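Local structure of TAF6 (Antonospora locustae, 4ATG) at residues Leu11-Ile16 against Pro43-His48; Leu52-Phe57 against Leu92-Ile97; Lys58-Leu63 against Ile101-Val106; Leu69-Ile74 against Ala111-Tyr116; Ser149-Leu154 against Lys182-Asn187. The protein is the TAF6 subunit of the transcription factor TFIID, whose HEAT-repeat C-terminal domain is involved in forming the complex with TAF9. One frame throughout, in Å; residues are numbered along the deposited sequence. Where two conformers were deposited one is given.

Interaction 1. Residues Leu11-Ile16 against Pro43-His48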
# COMPACT_ATOMS: atom_id res chain seq x y z
N LEU A 11 -10.86 21.47 12.25
CA LEU A 11 -10.70 20.96 13.60
C LEU A 11 -10.86 19.43 13.68
O LEU A 11 -10.07 18.77 14.35
CB LEU A 11 -11.61 21.69 14.58
CG LEU A 11 -11.22 23.16 14.86
CD1 LEU A 11 -12.33 23.87 15.59
CD2 LEU A 11 -9.92 23.27 15.68
N TYR A 12 -11.81 18.85 12.93
CA TYR A 12 -12.01 17.40 12.88
C TYR A 12 -10.80 16.73 12.22
O TYR A 12 -10.26 15.75 12.74
CB TYR A 12 -13.29 17.04 12.10
CG TYR A 12 -13.66 15.58 12.20
CD1 TYR A 12 -14.28 15.06 13.34
CD2 TYR A 12 -13.36 14.70 11.16
CE1 TYR A 12 -14.66 13.72 13.41
CE2 TYR A 12 -13.70 13.34 11.24
CZ TYR A 12 -14.36 12.86 12.36
OH TYR A 12 -14.70 11.54 12.44
N PHE A 13 -10.36 17.29 11.09
CA PHE A 13 -9.20 16.84 10.32
C PHE A 13 -7.99 16.81 11.26
O PHE A 13 -7.33 15.77 11.37
CB PHE A 13 -8.96 17.79 9.15
CG PHE A 13 -7.70 17.48 8.37
CD1 PHE A 13 -7.65 16.40 7.49
CD2 PHE A 13 -6.58 18.28 8.50
CE1 PHE A 13 -6.48 16.11 6.79
CE2 PHE A 13 -5.42 18.01 7.78
CZ PHE A 13 -5.38 16.93 6.92
N ASP A 14 -7.69 17.94 11.93
CA ASP A 14 -6.56 18.01 12.86
C ASP A 14 -6.72 17.00 13.99
O ASP A 14 -5.72 16.39 14.39
CB ASP A 14 -6.37 19.43 13.42
CG ASP A 14 -5.93 20.46 12.38
OD1 ASP A 14 -5.40 20.05 11.30
OD2 ASP A 14 -6.07 21.66 12.66
N LYS A 15 -7.96 16.80 14.49
CA LYS A 15 -8.20 15.85 15.61
C LYS A 15 -7.85 14.41 15.20
O LYS A 15 -7.13 13.73 15.92
CB LYS A 15 -9.67 15.91 16.08
CG LYS A 15 -9.94 14.99 17.27
CD LYS A 15 -9.17 15.53 18.48
CE LYS A 15 -9.18 14.61 19.65
NZ LYS A 15 -8.35 15.19 20.77
N ILE A 16 -8.33 13.96 14.04
CA ILE A 16 -8.04 12.61 13.54
C ILE A 16 -6.54 12.40 13.40
O ILE A 16 -6.01 11.37 13.82
CB ILE A 16 -8.78 12.34 12.20
CG1 ILE A 16 -10.33 12.30 12.41
CG2 ILE A 16 -8.26 11.04 11.52
CD1 ILE A 16 -10.91 11.22 13.38
N PRO A 43 -8.95 14.20 0.11
CA PRO A 43 -7.63 14.50 -0.48
C PRO A 43 -6.58 14.92 0.54
O PRO A 43 -5.40 14.62 0.38
CB PRO A 43 -7.94 15.65 -1.46
CG PRO A 43 -9.23 16.21 -1.03
CD PRO A 43 -10.00 15.03 -0.51
N TYR A 44 -7.01 15.64 1.59
CA TYR A 44 -6.11 16.13 2.64
C TYR A 44 -5.63 14.98 3.53
O TYR A 44 -4.46 14.94 3.91
CB TYR A 44 -6.77 17.25 3.44
CG TYR A 44 -7.05 18.46 2.57
CD1 TYR A 44 -6.02 19.10 1.87
CD2 TYR A 44 -8.35 18.90 2.36
CE1 TYR A 44 -6.29 20.14 0.99
CE2 TYR A 44 -8.61 20.01 1.54
CZ TYR A 44 -7.57 20.64 0.88
OH TYR A 44 -7.83 21.71 0.07
N PHE A 45 -6.52 14.02 3.84
CA PHE A 45 -6.12 12.85 4.63
C PHE A 45 -5.06 12.07 3.84
O PHE A 45 -4.03 11.71 4.39
CB PHE A 45 -7.32 11.93 4.92
CG PHE A 45 -8.20 12.37 6.07
CD1 PHE A 45 -7.66 12.63 7.32
CD2 PHE A 45 -9.58 12.39 5.93
CE1 PHE A 45 -8.48 12.99 8.41
CE2 PHE A 45 -10.41 12.73 7.02
CZ PHE A 45 -9.85 13.06 8.23
N ILE A 46 -5.30 11.84 2.55
CA ILE A 46 -4.36 11.11 1.70
C ILE A 46 -3.03 11.85 1.60
O ILE A 46 -1.99 11.23 1.72
CB ILE A 46 -4.96 10.77 0.32
CG1 ILE A 46 -6.14 9.80 0.49
CG2 ILE A 46 -3.88 10.17 -0.62
CD1 ILE A 46 -7.05 9.83 -0.63
N GLN A 47 -3.07 13.17 1.39
CA GLN A 47 -1.82 13.96 1.33
C GLN A 47 -1.04 13.86 2.65
O GLN A 47 0.17 13.62 2.63
CB GLN A 47 -2.14 15.44 0.98
CG GLN A 47 -0.91 16.30 0.69
CD GLN A 47 -1.13 17.76 1.03
OE1 GLN A 47 -2.27 18.26 1.17
NE2 GLN A 47 -0.04 18.49 1.17
N HIS A 48 -1.72 14.03 3.82
CA HIS A 48 -1.01 13.93 5.12
C HIS A 48 -0.47 12.55 5.37
O HIS A 48 0.67 12.40 5.82
CB HIS A 48 -1.91 14.33 6.31
CG HIS A 48 -1.27 14.08 7.65
ND1 HIS A 48 -0.42 15.01 8.22
CD2 HIS A 48 -1.36 13.01 8.47
CE1 HIS A 48 -0.04 14.48 9.38
NE2 HIS A 48 -0.58 13.28 9.57

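Interaction 2. Residues Leu52-Phe57 against Leu92-Ile97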
# COMPACT_ATOMS: atom_id res chain seq x y z
N LEU A 52 3.29 11.40 6.03
CA LEU A 52 3.63 10.77 7.31
C LEU A 52 4.34 9.44 7.07
O LEU A 52 5.34 9.17 7.74
CB LEU A 52 2.35 10.60 8.17
CG LEU A 52 2.53 10.02 9.58
CD1 LEU A 52 3.49 10.87 10.45
CD2 LEU A 52 1.16 9.87 10.26
N ILE A 53 3.90 8.63 6.07
CA ILE A 53 4.57 7.36 5.75
C ILE A 53 6.04 7.61 5.40
O ILE A 53 6.91 6.90 5.88
CB ILE A 53 3.81 6.61 4.63
CG1 ILE A 53 2.58 5.85 5.21
CG2 ILE A 53 4.72 5.66 3.81
CD1 ILE A 53 1.48 5.59 4.15
N LEU A 54 6.31 8.65 4.57
CA LEU A 54 7.70 8.98 4.16
C LEU A 54 8.58 9.35 5.34
O LEU A 54 9.80 9.15 5.29
CB LEU A 54 7.72 10.10 3.10
CG LEU A 54 6.97 9.82 1.77
CD1 LEU A 54 7.10 11.00 0.82
CD2 LEU A 54 7.47 8.53 1.09
N LYS A 55 7.97 9.85 6.41
CA LYS A 55 8.68 10.27 7.64
C LYS A 55 8.74 9.16 8.68
O LYS A 55 9.46 9.31 9.68
CB LYS A 55 7.94 11.48 8.25
CG LYS A 55 8.25 12.79 7.56
CD LYS A 55 7.26 13.87 7.97
CE LYS A 55 7.54 15.19 7.28
NZ LYS A 55 6.40 16.13 7.43
N SER A 56 7.99 8.05 8.47
CA SER A 56 7.82 6.98 9.47
C SER A 56 8.33 5.59 9.10
O SER A 56 7.86 4.60 9.67
CB SER A 56 6.35 6.88 9.87
OG SER A 56 5.81 8.16 10.14
N PHE A 57 9.32 5.50 8.19
CA PHE A 57 9.85 4.21 7.77
C PHE A 57 10.33 3.30 8.88
O PHE A 57 10.25 2.08 8.74
CB PHE A 57 10.92 4.37 6.68
CG PHE A 57 10.39 4.88 5.36
CD1 PHE A 57 9.17 4.43 4.86
CD2 PHE A 57 11.13 5.78 4.60
CE1 PHE A 57 8.70 4.87 3.62
CE2 PHE A 57 10.65 6.23 3.37
CZ PHE A 57 9.45 5.77 2.89
N LEU A 92 0.87 3.17 -0.89
CA LEU A 92 0.87 1.78 -0.44
C LEU A 92 2.05 1.03 -1.04
O LEU A 92 2.68 0.25 -0.33
CB LEU A 92 -0.41 1.10 -0.88
CG LEU A 92 -1.68 1.44 -0.10
CD1 LEU A 92 -2.91 0.87 -0.87
CD2 LEU A 92 -1.60 0.90 1.34
N LEU A 93 2.36 1.24 -2.31
CA LEU A 93 3.51 0.57 -2.93
C LEU A 93 4.84 0.95 -2.30
O LEU A 93 5.72 0.09 -2.20
CB LEU A 93 3.54 0.77 -4.45
CG LEU A 93 2.43 0.06 -5.23
CD1 LEU A 93 2.38 0.55 -6.64
CD2 LEU A 93 2.62 -1.47 -5.22
N THR A 94 4.97 2.20 -1.79
CA THR A 94 6.18 2.63 -1.05
C THR A 94 6.33 1.75 0.21
O THR A 94 7.45 1.38 0.56
CB THR A 94 6.06 4.11 -0.69
OG1 THR A 94 6.06 4.86 -1.91
CG2 THR A 94 7.19 4.59 0.21
N CYS A 95 5.22 1.40 0.87
CA CYS A 95 5.27 0.52 2.06
C CYS A 95 5.63 -0.90 1.70
O CYS A 95 6.17 -1.62 2.54
CB CYS A 95 3.97 0.58 2.84
SG CYS A 95 3.63 2.20 3.56
N VAL A 96 5.31 -1.33 0.47
CA VAL A 96 5.62 -2.71 0.01
C VAL A 96 7.12 -2.81 -0.33
O VAL A 96 7.81 -3.73 0.12
CB VAL A 96 4.77 -3.12 -1.23
CG1 VAL A 96 5.18 -4.49 -1.77
CG2 VAL A 96 3.27 -3.09 -0.93
N ILE A 97 7.61 -1.86 -1.14
CA ILE A 97 8.95 -1.86 -1.71
C ILE A 97 10.02 -0.95 -1.05
O ILE A 97 11.19 -1.07 -1.39
CB ILE A 97 8.87 -1.67 -3.25
CG1 ILE A 97 8.39 -0.25 -3.63
CG2 ILE A 97 8.00 -2.73 -3.93
CD1 ILE A 97 9.35 0.55 -4.27

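Interaction 3. Residues Lys58-Leu63 against Ile101-Val106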
# COMPACT_ATOMS: atom_id res chain seq x y z
N LYS A 58 10.79 3.89 10.00
CA LYS A 58 11.31 3.16 11.16
C LYS A 58 10.28 3.03 12.30
O LYS A 58 10.63 2.55 13.38
CB LYS A 58 12.62 3.80 11.67
CG LYS A 58 13.73 3.92 10.62
CD LYS A 58 14.26 2.58 10.13
CE LYS A 58 15.30 2.75 9.06
NZ LYS A 58 15.78 1.43 8.55
N GLU A 59 9.02 3.44 12.05
CA GLU A 59 7.94 3.33 13.03
C GLU A 59 6.89 2.39 12.45
O GLU A 59 5.94 2.85 11.83
CB GLU A 59 7.35 4.71 13.37
CG GLU A 59 8.33 5.59 14.13
CD GLU A 59 7.81 6.97 14.46
OE1 GLU A 59 7.12 7.12 15.49
OE2 GLU A 59 8.10 7.91 13.68
N ALA A 60 7.11 1.07 12.61
CA ALA A 60 6.25 0.01 12.08
C ALA A 60 4.79 0.18 12.48
O ALA A 60 3.91 0.05 11.62
CB ALA A 60 6.75 -1.36 12.52
N GLU A 61 4.53 0.53 13.76
CA GLU A 61 3.16 0.72 14.23
C GLU A 61 2.48 1.92 13.56
O GLU A 61 1.30 1.83 13.21
CB GLU A 61 3.08 0.72 15.77
CG GLU A 61 3.49 -0.63 16.37
CD GLU A 61 2.76 -1.84 15.80
OE1 GLU A 61 1.51 -1.86 15.84
OE2 GLU A 61 3.45 -2.76 15.28
N VAL A 62 3.23 3.01 13.31
CA VAL A 62 2.66 4.18 12.59
C VAL A 62 2.35 3.79 11.16
O VAL A 62 1.25 4.08 10.68
CB VAL A 62 3.56 5.45 12.69
CG1 VAL A 62 3.00 6.61 11.86
CG2 VAL A 62 3.73 5.88 14.15
N LEU A 63 3.25 3.04 10.51
CA LEU A 63 3.02 2.61 9.11
C LEU A 63 1.77 1.74 9.02
O LEU A 63 0.97 1.91 8.10
CB LEU A 63 4.23 1.85 8.56
CG LEU A 63 5.53 2.66 8.34
CD1 LEU A 63 6.63 1.78 7.88
CD2 LEU A 63 5.35 3.77 7.34
N ILE A 101 12.18 0.35 5.24
CA ILE A 101 11.26 -0.41 6.10
C ILE A 101 11.94 -1.70 6.58
O ILE A 101 12.48 -2.45 5.78
CB ILE A 101 9.92 -0.67 5.37
CG1 ILE A 101 9.15 0.67 5.21
CG2 ILE A 101 9.06 -1.74 6.09
CD1 ILE A 101 8.20 0.68 4.11
N VAL A 102 11.93 -1.92 7.90
CA VAL A 102 12.58 -3.09 8.49
C VAL A 102 11.63 -4.23 8.84
O VAL A 102 12.08 -5.36 9.01
CB VAL A 102 13.57 -2.75 9.65
CG1 VAL A 102 14.77 -1.96 9.14
CG2 VAL A 102 12.88 -2.02 10.79
N ASP A 103 10.31 -3.95 8.90
CA ASP A 103 9.31 -4.94 9.27
C ASP A 103 8.63 -5.58 8.05
O ASP A 103 7.96 -4.88 7.30
CB ASP A 103 8.26 -4.27 10.20
CG ASP A 103 7.46 -5.22 11.07
OD1 ASP A 103 7.36 -6.41 10.72
OD2 ASP A 103 6.91 -4.76 12.09
N ASP A 104 8.75 -6.91 7.90
CA ASP A 104 8.10 -7.66 6.80
C ASP A 104 6.58 -7.59 6.87
O ASP A 104 5.92 -7.65 5.84
CB ASP A 104 8.53 -9.13 6.79
CG ASP A 104 9.92 -9.39 6.24
OD1 ASP A 104 10.49 -8.47 5.60
OD2 ASP A 104 10.41 -10.51 6.40
N ASP A 105 6.03 -7.51 8.09
CA ASP A 105 4.58 -7.42 8.32
C ASP A 105 3.99 -6.14 7.71
O ASP A 105 2.84 -6.16 7.27
CB ASP A 105 4.26 -7.49 9.82
CG ASP A 105 4.41 -8.87 10.42
OD1 ASP A 105 4.49 -9.85 9.65
OD2 ASP A 105 4.42 -8.97 11.67
N VAL A 106 4.76 -5.06 7.69
CA VAL A 106 4.31 -3.79 7.08
C VAL A 106 4.17 -3.99 5.58
O VAL A 106 3.17 -3.62 4.99
CB VAL A 106 5.27 -2.61 7.41
CG1 VAL A 106 4.94 -1.37 6.56
CG2 VAL A 106 5.23 -2.28 8.89

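Interaction 4. Residues Leu69-Ile74 against Ala111-Tyr116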
# COMPACT_ATOMS: atom_id res chain seq x y z
N LEU A 69 -5.73 3.32 7.78
CA LEU A 69 -6.53 4.52 7.48
C LEU A 69 -6.87 4.56 6.00
O LEU A 69 -7.99 4.93 5.62
CB LEU A 69 -5.79 5.79 7.91
CG LEU A 69 -5.67 6.00 9.44
CD1 LEU A 69 -4.73 7.18 9.72
CD2 LEU A 69 -7.01 6.31 10.05
N TYR A 70 -5.91 4.20 5.13
CA TYR A 70 -6.24 4.16 3.69
C TYR A 70 -7.37 3.16 3.43
O TYR A 70 -8.30 3.46 2.68
CB TYR A 70 -5.04 3.71 2.86
CG TYR A 70 -3.98 4.76 2.61
CD1 TYR A 70 -4.31 6.11 2.50
CD2 TYR A 70 -2.66 4.39 2.39
CE1 TYR A 70 -3.34 7.08 2.21
CE2 TYR A 70 -1.68 5.34 2.08
CZ TYR A 70 -2.03 6.68 2.00
OH TYR A 70 -1.05 7.60 1.73
N PHE A 71 -7.29 1.97 4.03
CA PHE A 71 -8.31 0.94 3.84
C PHE A 71 -9.65 1.40 4.36
O PHE A 71 -10.68 1.09 3.77
CB PHE A 71 -7.86 -0.39 4.51
CG PHE A 71 -8.71 -1.58 4.13
CD1 PHE A 71 -9.01 -1.84 2.79
CD2 PHE A 71 -9.24 -2.43 5.10
CE1 PHE A 71 -9.81 -2.94 2.43
CE2 PHE A 71 -10.04 -3.52 4.74
CZ PHE A 71 -10.32 -3.77 3.41
N SER A 72 -9.66 2.16 5.48
CA SER A 72 -10.93 2.67 6.03
C SER A 72 -11.58 3.60 5.01
O SER A 72 -12.77 3.49 4.77
CB SER A 72 -10.70 3.44 7.33
OG SER A 72 -10.46 2.60 8.44
N LEU A 73 -10.80 4.52 4.43
CA LEU A 73 -11.37 5.47 3.45
C LEU A 73 -11.85 4.72 2.19
O LEU A 73 -12.94 5.00 1.67
CB LEU A 73 -10.30 6.51 3.07
CG LEU A 73 -9.93 7.55 4.15
CD1 LEU A 73 -8.77 8.44 3.63
CD2 LEU A 73 -11.12 8.43 4.48
N ILE A 74 -11.08 3.70 1.76
CA ILE A 74 -11.47 2.87 0.60
C ILE A 74 -12.81 2.17 0.88
O ILE A 74 -13.66 2.09 -0.02
CB ILE A 74 -10.34 1.86 0.24
CG1 ILE A 74 -9.10 2.58 -0.33
CG2 ILE A 74 -10.83 0.77 -0.77
CD1 ILE A 74 -7.85 1.72 -0.30
N ALA A 111 0.74 -4.76 0.96
CA ALA A 111 0.53 -5.58 -0.25
C ALA A 111 -0.91 -6.11 -0.30
O ALA A 111 -1.50 -6.17 -1.39
CB ALA A 111 1.52 -6.75 -0.28
N ASP A 112 -1.49 -6.46 0.87
CA ASP A 112 -2.87 -6.92 0.99
C ASP A 112 -3.86 -5.85 0.53
O ASP A 112 -4.87 -6.17 -0.10
CB ASP A 112 -3.17 -7.32 2.42
CG ASP A 112 -2.39 -8.54 2.89
OD1 ASP A 112 -1.95 -9.34 2.02
OD2 ASP A 112 -2.24 -8.71 4.12
N ILE A 113 -3.55 -4.58 0.83
CA ILE A 113 -4.43 -3.47 0.42
C ILE A 113 -4.27 -3.21 -1.05
O ILE A 113 -5.26 -2.97 -1.75
CB ILE A 113 -4.28 -2.19 1.31
CG1 ILE A 113 -4.38 -2.59 2.83
CG2 ILE A 113 -5.37 -1.13 0.94
CD1 ILE A 113 -5.65 -3.36 3.25
N VAL A 114 -3.03 -3.29 -1.56
CA VAL A 114 -2.81 -3.17 -3.01
C VAL A 114 -3.63 -4.24 -3.74
O VAL A 114 -4.21 -3.96 -4.79
CB VAL A 114 -1.31 -3.28 -3.40
CG1 VAL A 114 -1.12 -3.40 -4.92
CG2 VAL A 114 -0.52 -2.09 -2.85
N LYS A 115 -3.67 -5.47 -3.19
CA LYS A 115 -4.44 -6.56 -3.79
C LYS A 115 -5.94 -6.23 -3.81
O LYS A 115 -6.61 -6.45 -4.80
CB LYS A 115 -4.20 -7.89 -3.08
CG LYS A 115 -5.19 -8.99 -3.53
CD LYS A 115 -4.97 -10.33 -2.85
CE LYS A 115 -6.03 -11.35 -3.25
NZ LYS A 115 -6.21 -11.41 -4.73
N TYR A 116 -6.44 -5.70 -2.72
CA TYR A 116 -7.86 -5.33 -2.63
C TYR A 116 -8.20 -4.31 -3.73
O TYR A 116 -9.25 -4.43 -4.38
CB TYR A 116 -8.17 -4.72 -1.26
CG TYR A 116 -9.64 -4.39 -1.11
CD1 TYR A 116 -10.54 -5.34 -0.65
CD2 TYR A 116 -10.14 -3.14 -1.49
CE1 TYR A 116 -11.90 -5.06 -0.54
CE2 TYR A 116 -11.50 -2.84 -1.36
CZ TYR A 116 -12.37 -3.82 -0.90
OH TYR A 116 -13.71 -3.56 -0.74

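Interaction 5. Residues Ser149-Leu154 against Lys182-Asn187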
# COMPACT_ATOMS: atom_id res chain seq x y z
N SER A 149 13.25 -5.31 -0.20
CA SER A 149 12.45 -4.62 -1.23
C SER A 149 11.95 -5.61 -2.28
O SER A 149 10.77 -5.60 -2.62
CB SER A 149 13.27 -3.52 -1.91
OG SER A 149 13.40 -2.40 -1.05
N GLN A 150 12.84 -6.49 -2.78
CA GLN A 150 12.51 -7.50 -3.77
C GLN A 150 11.50 -8.50 -3.21
O GLN A 150 10.63 -8.96 -3.94
CB GLN A 150 13.78 -8.25 -4.22
CG GLN A 150 14.76 -7.37 -5.02
CD GLN A 150 16.06 -8.10 -5.24
OE1 GLN A 150 16.32 -9.16 -4.66
NE2 GLN A 150 16.91 -7.56 -6.10
N TYR A 151 11.63 -8.83 -1.91
CA TYR A 151 10.72 -9.74 -1.21
C TYR A 151 9.32 -9.14 -1.15
O TYR A 151 8.34 -9.84 -1.39
CB TYR A 151 11.24 -10.05 0.21
CG TYR A 151 10.29 -10.88 1.03
CD1 TYR A 151 10.25 -12.26 0.90
CD2 TYR A 151 9.44 -10.29 1.97
CE1 TYR A 151 9.37 -13.04 1.65
CE2 TYR A 151 8.55 -11.05 2.71
CZ TYR A 151 8.52 -12.43 2.55
OH TYR A 151 7.68 -13.20 3.31
N GLY A 152 9.23 -7.87 -0.76
CA GLY A 152 7.93 -7.19 -0.70
C GLY A 152 7.28 -7.20 -2.08
O GLY A 152 6.11 -7.59 -2.22
N ALA A 153 8.05 -6.82 -3.11
CA ALA A 153 7.57 -6.77 -4.50
C ALA A 153 7.06 -8.14 -4.96
O ALA A 153 5.95 -8.22 -5.47
CB ALA A 153 8.66 -6.28 -5.42
N LEU A 154 7.84 -9.22 -4.72
CA LEU A 154 7.42 -10.58 -5.09
C LEU A 154 6.20 -11.04 -4.29
O LEU A 154 5.29 -11.63 -4.87
CB LEU A 154 8.58 -11.59 -4.91
CG LEU A 154 8.24 -13.03 -5.36
CD1 LEU A 154 7.76 -13.09 -6.83
CD2 LEU A 154 9.42 -13.96 -5.13
N LYS A 182 18.67 -13.76 -4.10
CA LYS A 182 18.68 -13.48 -2.66
C LYS A 182 17.82 -14.55 -1.99
O LYS A 182 16.70 -14.80 -2.43
CB LYS A 182 18.22 -12.05 -2.34
CG LYS A 182 19.23 -10.95 -2.74
CD LYS A 182 20.48 -10.94 -1.85
CE LYS A 182 21.53 -10.00 -2.37
NZ LYS A 182 22.84 -10.21 -1.70
N LYS A 183 18.40 -15.26 -1.01
CA LYS A 183 17.81 -16.41 -0.31
C LYS A 183 16.37 -16.23 0.18
O LYS A 183 15.54 -17.12 -0.03
CB LYS A 183 18.73 -16.93 0.81
CG LYS A 183 20.10 -17.43 0.33
CD LYS A 183 20.06 -18.83 -0.30
CE LYS A 183 21.39 -19.21 -0.91
NZ LYS A 183 21.30 -20.49 -1.66
N LYS A 184 16.07 -15.09 0.82
CA LYS A 184 14.73 -14.82 1.33
C LYS A 184 13.72 -14.71 0.17
O LYS A 184 12.55 -15.08 0.33
CB LYS A 184 14.73 -13.53 2.16
CG LYS A 184 13.51 -13.32 3.03
CD LYS A 184 13.34 -11.84 3.32
CE LYS A 184 12.78 -11.63 4.69
NZ LYS A 184 12.81 -10.20 5.06
N VAL A 185 14.19 -14.20 -0.99
CA VAL A 185 13.36 -14.03 -2.19
C VAL A 185 13.18 -15.40 -2.87
O VAL A 185 12.06 -15.78 -3.18
CB VAL A 185 13.91 -12.94 -3.16
CG1 VAL A 185 13.00 -12.77 -4.38
CG2 VAL A 185 14.08 -11.60 -2.44
N THR A 186 14.28 -16.15 -3.08
CA THR A 186 14.20 -17.49 -3.69
C THR A 186 13.36 -18.44 -2.85
O THR A 186 12.67 -19.27 -3.42
CB THR A 186 15.58 -18.06 -4.05
OG1 THR A 186 16.28 -18.35 -2.84
CG2 THR A 186 16.38 -17.12 -4.91
N ASN A 187 13.41 -18.31 -1.50
CA ASN A 187 12.57 -19.14 -0.61
C ASN A 187 11.10 -18.88 -0.87
O ASN A 187 10.31 -19.82 -0.96
CB ASN A 187 12.90 -18.90 0.87
CG ASN A 187 14.13 -19.64 1.37
OD1 ASN A 187 14.63 -20.58 0.75
ND2 ASN A 187 14.63 -19.23 2.52

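Interaction 1. Residues Leu11-Ile16 against Pro43-His48
At the N-terminal end of the HEAT-repeat stack, Phe13 of helix 7-20 and Phe45 of helix 42-55 fill the groove between two roughly parallel helices, the axes of the short segments 11.2 Å apart and inclined at 31°. Phe13 holds CG anti to the backbone N (chi1 174°), which sends its ring across to the second helix. There Phe13 CD1 lies over one face of the Phe45 ring, toward its rim, 3.6 Å from Phe45 CE1. The two planes meet obliquely, at 43°. Farther out, Phe13 CE1 reaches Tyr44 CB at 3.6 Å, while Phe45 N faces the edge of the Phe13 ring. Ile16 runs square to Phe45, its CG2 3.7 Å from Phe45 CE1. Were Phe45 an alanine, Phe13 CD1 and Ile16 CG2 would lose the ring they share, and a gap would probably open between the helices. No hydrogen bond spans the two segments; this buried junction rests on apolar contact and the fit of two rings.

Interaction 2. Residues Leu52-Phe57 against Leu92-Ile97
Ile53, near the end of helix 42-55, sets its branches round the sulfur of Cys95 on helix 85-97: Ile53 CG2 is nearest to SG at 3.6 Å, with Ile53 CG1 and CD1 a little farther off. This brings helices 42-55 and 85-97, separated in the chain by helix 60-75, side by side in the HEAT-repeat fold; Ile53 also rests on Tyr70 of that helix. Next comes Leu54, whose CD2 meets Thr94 CG2 at 4.0 Å. Ser56 then folds back on its own turn, OG donating to Leu52 O at 2.6 Å from 44° out of the carbonyl plane. Phe57 follows with its ring edge turned to Thr94, both CE1 and CZ standing 3.7 Å from Thr94 CG2, while Ile53 O lies over one face of the Phe57 ring. Thr94 has chi1 at -65°, presenting its methyl to these partners while OG1 bonds to Pro90 O. With that hydroxyl engaged in its own helix, the contact rests on apolar packing and has no hydrogen bond between the segments.

Interaction 3. Residues Lys58-Leu63 against Ile101-Val106
A chi1 of 169° splits the two methyls of Val106 between two partners, CG1 anti to the backbone N and facing Leu63, CG2 anti to the carbonyl carbon and facing Ala60. In this HEAT-repeat domain the contact joins the starts of helices 60-75 and 104-121 with the loops that lead into them. Leu63 CD1 touches Val106 CG1 at 3.8 Å and, at the same distance of 3.8 Å, Ile101 CG1, making a small apolar patch. Ala60 CB packs 4.0 Å from Val106 CG2. The same methyl of Ala60 lies against Asp103, the N-cap of helix 104-121, with OD2 of Asp103 3.4 Å from Ala60 CB. The other carboxylate oxygen, Asp103 OD1, accepts from Asp105 N at 3.1 Å (N-H...O angle 147°), a capping bond in the first turn, which reaches OD1 from above the carboxylate plane. Glu61 OE2 lies 5.1 Å from Asp103 OD2; Lys64, salt-bridged to Glu61 and touching Asp103, would probably ease the repulsion. Toward solvent, the ammonium of Lys58 bonds to Ser100 O, and there Lys58 NZ passes 3.6 Å from Val102 CG1.

Interaction 4. Residues Leu69-Ile74 against Ala111-Tyr116
Tyr116 OH, hydrogen-bonded with NZ of Lys75, is the polar end of a ring whose face receives the edge of Phe71. The pair is T-shaped: Phe71 CE1 stands over the centre of the Tyr116 ring, 3.8 Å from Tyr116 CG, and the planes are at 83°. A chi1 of -168° swings the Phe71 ring toward helix 104-121, between Ile113 and Tyr116. One face of Phe71 is covered by Ile113 CD1 in a CH-pi contact, 4.0 Å from the Phe71 centroid. One turn on, Ile74 CG2 meets Tyr116 CE2 at 3.7 Å and Ile74 CD1 meets Ile113 CG2 at 4.0 Å. A serine here instead of Phe71 would take away the ring between Ile113 and Tyr116 and is likely to leave the Tyr116 ring without its edge-on partner. Helices 60-75 and 104-121 of the HEAT-repeat domain run almost parallel here, the short segments 19° apart in direction; helix 85-97 covers Ile113 through Leu92, and helix 147-160 packs against Ala111 and Val114.

Interaction 5. Residues Ser149-Leu154 against Lys182-Asn187
Val185 of helix 183-194 packs closely against helix 147-160 at the C-terminal end of the HEAT-repeat stack, where the CA atoms of Tyr151 and Val185 come within 5.1 Å and the segments run nearly parallel, at 16°. With CG1 anti to the backbone N (chi1 -179°), Val185 turns CG1 to Leu154 and CG2 to the backbone of Tyr151: Val185 CG2 lies 3.7 Å from Tyr151 N and 3.8 Å from Gln150 CB, while Val185 CG1 meets Leu154 CD2 at 3.8 Å. Trp140 and Tyr176 also touch Val185, closing this buried part. Gln150 brings a polar group into it, but its amide is satisfied, OE1 by Tyr176 OH and NE2 by Asp142 O. The solvent side is looser. Lys182, the N-cap of helix 183-194, only grazes the contact, its CG 3.9 Å from Gln150 OE1, before its chain leads outward. Lys184, though partly exposed, has several partners: its CD lies over one face of the Tyr151 ring, 4.2 Å from the centroid in a CH-pi contact. Its ammonium is salt-bridged to Asp104 and Asp148, and in the accompanying cation-pi contact Lys184 NZ stands 4.9 Å from the Tyr151 centroid, 23° off the ring normal.

In the fold
Along the chain interaction 1 closes first, the segments of interactions 2, 3 and 4 then alternate, and interaction 5 comes last. Interactions 1 and 5 lie on opposite sides of the chain's centre, their own centres about 35 Å apart. Interactions 1 and 2 share helix 42-55; interactions 3 and 4 join helices 60-75 and 104-121 at two levels, centres about 16 Å apart. Interactions 2 and 3, about 9 Å apart between centres, touch through Cys95 O and Ile101. A salt bridge from Asp104 to Lys184 connects interaction 3 to interaction 5. Each contact pairs helices separated by one intervening helix, mostly side by side, as in the layers of a HEAT-repeat array, consistent with a scaffold for protein-protein contacts.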